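Local coordinates for protein glycoside hydrolase YxiA (Bacillus licheniformis, PDB 3LV4) that probably hydrolyses the alpha-1,5-linked arabinose backbone of arabinan, as a calcium-binding family 43 glycoside hydrolase, at residues N230-R235 with G271-G276; L223-G228 with G285-G290. All coordinates share one frame; numbering follows the deposited sequence.

Interaction 1. Residues N230-R235 with G271-G276; sequences NIRVAR and GVKLMG
Val233 and Val272 face each other as an antiparallel hydrogen-bonded pair: Val233 N gives its hydrogen to Val272 O at 2.8 Å, and Val272 N returns one to Val233 O at 3.0 Å. A third backbone bond, Leu274 N to Ile231 O at 2.8 Å, is nearly straight, with 172° at the hydrogen. Beyond it a single water links Ile231 N to Met275 O.

On one face the apolar groups meet. The selenomethionine at 275 bends at its last torsion (chi3 42°), bringing CE to 3.6 Å from Ile231 CD1, the two chains lying side by side. Leu274, whose CB points toward the other strand, touches both Val233 CG1 (4.0 Å) and Ile231 CG2 with its CD1.

The other face is polar. Arg232 runs out extended, and its NE meets Asn230 OD1 at 2.8 Å, in the plane of both the guanidinium and the amide carbonyl. Lys273 CB lies over one guanidinium face, toward its rim, while the Lys273 and Asn230 side chains cross at about a right angle, Lys273 CG lying 3.4 Å from Asn230 OD1. Farther out, the backbone carbonyls of Glu268, Tyr270 and Lys364 take up the arginine's terminal nitrogens, and Lys273 NZ reaches His362 O and a salt bridge with Asp365.

Strand 230-236 pairs on its other edge with strand 213-220, so the contact continues one blade of the five-bladed beta-propeller of family 43. Ile231 and Met275 pack against Leu305 and Phe307 of strand 303-310, in the neighbouring blade.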
# COMPACT_ATOMS: atom_id res chain seq x y z
N ASN A 230 7.02 -5.12 2.72
CA ASN A 230 6.64 -4.14 3.72
C ASN A 230 6.24 -2.82 3.08
O ASN A 230 6.86 -2.37 2.11
CB ASN A 230 7.74 -3.95 4.79
CG ASN A 230 9.04 -3.40 4.22
OD1 ASN A 230 9.41 -2.26 4.49
ND2 ASN A 230 9.73 -4.22 3.43
N ILE A 231 5.19 -2.22 3.63
CA ILE A 231 4.66 -0.96 3.12
C ILE A 231 5.47 0.20 3.67
O ILE A 231 5.72 0.28 4.87
CB ILE A 231 3.17 -0.78 3.49
CG1 ILE A 231 2.32 -1.82 2.76
CG2 ILE A 231 2.70 0.64 3.16
CD1 ILE A 231 0.91 -2.00 3.33
N ARG A 232 5.89 1.09 2.78
CA ARG A 232 6.62 2.28 3.17
C ARG A 232 5.94 3.49 2.56
O ARG A 232 5.16 3.36 1.60
CB ARG A 232 8.08 2.21 2.72
CG ARG A 232 8.81 0.97 3.22
CD ARG A 232 10.33 1.14 3.29
NE ARG A 232 10.94 -0.05 3.88
CZ ARG A 232 12.19 -0.11 4.34
NH1 ARG A 232 13.00 0.95 4.25
NH2 ARG A 232 12.64 -1.25 4.88
N VAL A 233 6.24 4.66 3.10
CA VAL A 233 5.61 5.87 2.61
C VAL A 233 6.62 7.01 2.57
O VAL A 233 7.62 7.02 3.32
CB VAL A 233 4.38 6.23 3.48
CG1 VAL A 233 4.81 6.64 4.90
CG2 VAL A 233 3.52 7.31 2.81
N ALA A 234 6.38 7.95 1.66
CA ALA A 234 7.17 9.17 1.53
C ALA A 234 6.17 10.27 1.21
O ALA A 234 5.01 9.97 0.91
CB ALA A 234 8.21 9.02 0.41
N ARG A 235 6.58 11.53 1.26
CA ARG A 235 5.61 12.59 1.02
C ARG A 235 6.17 13.76 0.22
O ARG A 235 7.38 13.97 0.15
CB ARG A 235 5.02 13.10 2.35
CG ARG A 235 5.98 13.98 3.15
CD ARG A 235 5.42 14.29 4.53
NE ARG A 235 6.31 15.19 5.26
CZ ARG A 235 6.08 15.65 6.48
NH1 ARG A 235 4.98 15.30 7.14
NH2 ARG A 235 6.96 16.46 7.05
N GLY A 271 12.84 5.67 3.19
CA GLY A 271 11.39 5.58 3.30
C GLY A 271 10.93 5.39 4.74
O GLY A 271 11.70 4.96 5.60
N VAL A 272 9.66 5.70 5.01
CA VAL A 272 9.10 5.44 6.33
C VAL A 272 8.39 4.09 6.29
O VAL A 272 7.38 3.94 5.61
CB VAL A 272 8.09 6.54 6.73
CG1 VAL A 272 7.50 6.26 8.11
CG2 VAL A 272 8.76 7.92 6.68
N LYS A 273 8.93 3.10 7.00
CA LYS A 273 8.36 1.75 6.99
C LYS A 273 7.21 1.67 7.98
O LYS A 273 7.39 1.89 9.18
CB LYS A 273 9.43 0.71 7.33
CG LYS A 273 8.90 -0.70 7.51
CD LYS A 273 10.03 -1.67 7.86
CE LYS A 273 9.54 -3.10 8.09
NZ LYS A 273 10.64 -3.98 8.62
N LEU A 274 6.02 1.35 7.48
CA LEU A 274 4.81 1.41 8.31
C LEU A 274 4.47 0.10 9.00
O LEU A 274 3.81 0.10 10.04
CB LEU A 274 3.61 1.84 7.47
CG LEU A 274 3.73 3.26 6.91
CD1 LEU A 274 2.49 3.59 6.06
CD2 LEU A 274 3.91 4.25 8.06
N MSE A 275 4.90 -1.01 8.41
CA MSE A 275 4.46 -2.32 8.87
C MSE A 275 5.27 -3.43 8.21
O MSE A 275 5.43 -3.43 6.98
CB MSE A 275 2.97 -2.51 8.57
CG MSE A 275 2.40 -3.87 8.93
SE MSE A 275 0.47 -4.01 8.45
CE MSE A 275 0.51 -3.13 6.71
N GLY A 276 5.78 -4.36 9.02
CA GLY A 276 6.39 -5.59 8.53
C GLY A 276 5.69 -6.82 9.11
O GLY A 276 4.55 -6.73 9.56
O HOH W 1 3.48 -3.69 5.26

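Interaction 2. Residues L223-G228 with G285-G290; sequences LAADGG and GYVSPG
Ser288 reaches from the corner in segment 285-290 into the beta turn made by Ala224 to Gly227. Its CB lies 3.4 Å from Leu223 O, beside the start of the turn. From there OG swings to the side away from the serine's own carbonyl carbon (chi1 -69°), which brings it to Ala224 O at 2.7 Å as the donor. The hydroxyl comes from above the carbonyl plane, about 40° out of it, while Gly227 N, closing the type I turn at 2.9 Å from Ala224 O, approaches from the opposite face. One carbonyl oxygen is thus held from both sides.

The same OG accepts from a water at 2.7 Å. That water also donates to Ala225 O and accepts from Gly228 N, so it ties the serine to Ala225 within the turn and to Gly228 just after it. Next to this polar cluster, Val287 CG1 leans on Ala225, 3.7 Å from its CB and close to its carbonyl oxygen.

Asn277 OD1 accepts from Ser288 N, which helps to position the serine, and Glu316 accepts from Ala225 N. Leu223, just before the turn, lies near Glu201 and Asp15, the predicted proton donor and proton acceptor.

One hydroxyl that donates to Ala224 O and accepts from the water bridges to backbone groups of the loop, probably holding its shape, with Val287 on Ala225 adding a small apolar patch.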
# COMPACT_ATOMS: atom_id res chain seq x y z
N LEU A 223 6.88 -10.09 -2.53
CA LEU A 223 5.52 -10.40 -2.09
C LEU A 223 5.36 -11.75 -1.38
O LEU A 223 4.45 -11.91 -0.55
CB LEU A 223 4.55 -10.32 -3.28
CG LEU A 223 4.72 -11.38 -4.36
CD1 LEU A 223 3.87 -12.62 -4.08
CD2 LEU A 223 4.35 -10.79 -5.70
N ALA A 224 6.20 -12.73 -1.72
CA ALA A 224 6.04 -14.07 -1.14
C ALA A 224 6.33 -14.06 0.37
O ALA A 224 6.87 -13.09 0.89
CB ALA A 224 6.94 -15.08 -1.84
N ALA A 225 5.97 -15.14 1.06
CA ALA A 225 6.16 -15.19 2.50
C ALA A 225 7.63 -15.10 2.91
O ALA A 225 7.92 -14.77 4.06
CB ALA A 225 5.53 -16.45 3.09
N ASP A 226 8.54 -15.39 1.99
CA ASP A 226 9.97 -15.28 2.28
C ASP A 226 10.58 -13.98 1.76
O ASP A 226 11.80 -13.83 1.74
CB ASP A 226 10.75 -16.47 1.69
CG ASP A 226 10.70 -16.50 0.17
OD1 ASP A 226 10.05 -15.62 -0.43
OD2 ASP A 226 11.33 -17.42 -0.42
N GLY A 227 9.72 -13.04 1.35
CA GLY A 227 10.18 -11.85 0.65
C GLY A 227 10.36 -10.58 1.49
O GLY A 227 10.95 -9.61 1.02
N GLY A 228 9.84 -10.57 2.71
CA GLY A 228 9.96 -9.38 3.55
C GLY A 228 9.17 -8.19 3.03
O GLY A 228 9.58 -7.04 3.23
N GLY A 285 -1.31 -13.02 13.31
CA GLY A 285 -0.28 -12.11 12.83
C GLY A 285 -0.28 -12.00 11.31
O GLY A 285 -1.11 -12.63 10.65
N TYR A 286 0.63 -11.19 10.77
CA TYR A 286 0.75 -10.99 9.31
C TYR A 286 2.14 -11.34 8.81
O TYR A 286 3.14 -11.11 9.49
CB TYR A 286 0.49 -9.53 8.90
CG TYR A 286 -0.91 -8.98 9.12
CD1 TYR A 286 -1.98 -9.80 9.43
CD2 TYR A 286 -1.14 -7.61 9.01
CE1 TYR A 286 -3.26 -9.27 9.63
CE2 TYR A 286 -2.39 -7.07 9.20
CZ TYR A 286 -3.45 -7.90 9.51
OH TYR A 286 -4.69 -7.34 9.71
N VAL A 287 2.19 -11.86 7.58
CA VAL A 287 3.44 -12.13 6.87
C VAL A 287 3.35 -11.45 5.51
O VAL A 287 2.34 -11.59 4.81
CB VAL A 287 3.67 -13.65 6.68
CG1 VAL A 287 4.86 -13.92 5.76
CG2 VAL A 287 3.89 -14.33 8.02
N SER A 288 4.39 -10.70 5.14
CA SER A 288 4.40 -9.93 3.90
C SER A 288 3.13 -9.12 3.62
O SER A 288 2.57 -9.19 2.52
CB SER A 288 4.73 -10.82 2.70
OG SER A 288 6.09 -11.25 2.75
N PRO A 289 2.67 -8.32 4.60
CA PRO A 289 1.53 -7.44 4.29
C PRO A 289 1.99 -6.35 3.31
O PRO A 289 3.06 -5.78 3.50
CB PRO A 289 1.18 -6.84 5.66
CG PRO A 289 2.48 -6.88 6.42
CD PRO A 289 3.16 -8.15 5.98
N GLY A 290 1.22 -6.08 2.26
CA GLY A 290 1.66 -5.11 1.28
C GLY A 290 0.79 -4.97 0.04
O GLY A 290 -0.36 -5.42 -0.00
O HOH W 2 7.99 -12.02 4.49

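How the interactions relate
The centres of interactions 1 and 2 lie 14 Å apart, and the first is nested in the second along the chain: loop 223-228 leads into strand 230-236, and strand 272-280 is followed by strand 285-296. They also touch directly, through Ile231 against Gly290 and Met275 against Pro289 and Tyr286. Interaction 1 is strand pairing within one blade of the family 43 propeller; interaction 2 joins the loop preceding that pair to the beginning of the next blade, which includes strands 285-296 and 303-310. Together they connect two adjoining blades near Glu201, the predicted proton donor, and His291, which binds calcium in a crystal structure of this protein, although no ion is assigned to it in this model.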